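Long-range contact in digeranylgeranylglycerophospholipid reductase (Sulfolobus acidocaldarius, PDB 4OPC), which uses FAD to hydrogenate the isoprenoid double bonds of unsaturated archaeal membrane lipids, turning digeranylgeranylglycerophospholipids into saturated archaeols: residues I350-F354 with L445-N449. Sequence-based numbering, arbitrary orientation. Where two conformers were deposited one is given.
Sequences IFRRF and LTEFN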
# COMPACT_ATOMS: atom_id res chain seq x y z
N ILE A 350 9.55 -8.51 7.07
CA ILE A 350 10.03 -9.66 7.83
C ILE A 350 8.90 -10.29 8.63
O ILE A 350 8.68 -11.51 8.60
CB ILE A 350 11.15 -9.24 8.82
CG1 ILE A 350 12.42 -8.83 8.06
CG2 ILE A 350 11.47 -10.35 9.79
CD1 ILE A 350 13.13 -9.98 7.36
N PHE A 351 8.16 -9.47 9.37
CA PHE A 351 7.10 -9.97 10.24
C PHE A 351 6.02 -10.70 9.44
O PHE A 351 5.58 -11.79 9.83
CB PHE A 351 6.55 -8.82 11.09
CG PHE A 351 5.68 -9.25 12.24
CD1 PHE A 351 6.05 -10.30 13.07
CD2 PHE A 351 4.51 -8.57 12.52
CE1 PHE A 351 5.24 -10.68 14.13
CE2 PHE A 351 3.71 -8.95 13.59
CZ PHE A 351 4.09 -10.00 14.40
N ARG A 352 5.62 -10.13 8.30
CA ARG A 352 4.66 -10.77 7.41
C ARG A 352 5.07 -12.20 7.02
O ARG A 352 4.22 -13.10 6.99
CB ARG A 352 4.49 -9.93 6.13
CG ARG A 352 4.07 -10.77 4.91
CD ARG A 352 4.08 -10.01 3.61
NE ARG A 352 5.41 -9.86 3.00
CZ ARG A 352 5.90 -10.68 2.07
NH1 ARG A 352 5.18 -11.70 1.66
NH2 ARG A 352 7.07 -10.44 1.51
N ARG A 353 6.33 -12.39 6.69
CA ARG A 353 6.82 -13.69 6.24
C ARG A 353 6.62 -14.73 7.32
O ARG A 353 6.22 -15.87 7.06
CB ARG A 353 8.29 -13.58 5.84
CG ARG A 353 8.51 -12.77 4.58
CD ARG A 353 9.95 -12.30 4.47
NE ARG A 353 10.02 -11.25 3.47
CZ ARG A 353 10.69 -11.33 2.32
NH1 ARG A 353 11.40 -12.41 2.03
NH2 ARG A 353 10.66 -10.31 1.48
N PHE A 354 6.90 -14.34 8.56
CA PHE A 354 6.64 -15.18 9.70
C PHE A 354 5.15 -15.50 9.84
O PHE A 354 4.76 -16.67 9.95
CB PHE A 354 7.19 -14.48 10.95
CG PHE A 354 6.82 -15.13 12.25
CD1 PHE A 354 7.38 -16.34 12.64
CD2 PHE A 354 5.93 -14.50 13.11
CE1 PHE A 354 7.05 -16.91 13.86
CE2 PHE A 354 5.60 -15.07 14.33
CZ PHE A 354 6.16 -16.27 14.71
N LEU A 445 17.23 -10.70 4.22
CA LEU A 445 16.02 -11.39 3.79
C LEU A 445 16.28 -12.85 3.41
O LEU A 445 15.52 -13.73 3.80
CB LEU A 445 15.38 -10.64 2.62
CG LEU A 445 14.86 -9.26 2.98
CD1 LEU A 445 14.47 -8.50 1.73
CD2 LEU A 445 13.66 -9.36 3.90
N THR A 446 17.35 -13.10 2.66
CA THR A 446 17.73 -14.46 2.28
C THR A 446 17.94 -15.34 3.51
O THR A 446 17.42 -16.45 3.59
CB THR A 446 19.01 -14.47 1.42
OG1 THR A 446 18.77 -13.75 0.20
CG2 THR A 446 19.42 -15.90 1.09
N GLU A 447 18.71 -14.83 4.46
CA GLU A 447 18.97 -15.57 5.69
C GLU A 447 17.69 -15.78 6.49
O GLU A 447 17.48 -16.85 7.07
CB GLU A 447 20.01 -14.85 6.56
CG GLU A 447 21.39 -14.76 5.96
CD GLU A 447 22.36 -14.02 6.85
OE1 GLU A 447 22.31 -14.23 8.09
OE2 GLU A 447 23.16 -13.22 6.33
N PHE A 448 16.84 -14.77 6.53
CA PHE A 448 15.59 -14.91 7.27
C PHE A 448 14.68 -15.96 6.64
O PHE A 448 14.12 -16.80 7.34
CB PHE A 448 14.85 -13.58 7.42
CG PHE A 448 13.58 -13.70 8.21
CD1 PHE A 448 13.64 -13.91 9.57
CD2 PHE A 448 12.35 -13.69 7.58
CE1 PHE A 448 12.49 -14.07 10.31
CE2 PHE A 448 11.19 -13.85 8.32
CZ PHE A 448 11.26 -14.04 9.68
N ASN A 449 14.53 -15.92 5.32
CA ASN A 449 13.71 -16.92 4.63
C ASN A 449 14.17 -18.33 4.95
O ASN A 449 13.36 -19.22 5.19
CB ASN A 449 13.78 -16.72 3.11
CG ASN A 449 13.08 -15.46 2.64
OD1 ASN A 449 12.19 -14.93 3.31
ND2 ASN A 449 13.47 -14.99 1.46
O HOH W 1 12.67 -12.98 -0.55
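F448 reaches from helix 434-452 to helix 332-357 and lays one ring face over I350: methyl CG2 stands 3.7 Å from the F448 ring centroid and 13° off the ring normal, a CH-pi contact. F448 extends that far because its CG lies anti to the backbone N. At its edge R353 CB lies in the ring plane, 3.8 Å from F448 CE2, and I350 O is 3.4 Å from the same CE2. In the conformer described, CD1 on the other branch of I350 lies 3.6 Å from CD2 of L445, which also sits over the centre of one face of the R353 guanidinium, 3.9 Å from CZ. An apolar methyl thus backs a charged group whose edge does the polar work. R353 NH1 donates to N449 OD1 at 2.9 Å, on a lone pair in the carbonyl plane, and the guanidinium and amide are nearly coplanar (11°). A water accepts from both R353 NH1 and N449 ND2, while D349 forms a salt bridge with R353 NE. The segment axes run nearly parallel (18°) at 11.0 Å, a spacing filled by the F448 ring, the extended R353 chain, I350 and L445. Helix 410-425 packs beside both helices, M417 against I350 and S416 against F448; L445 also meets loop residues R274 and Y277, and the F354 side chain comes within about 4 Å of the bound phospholipid.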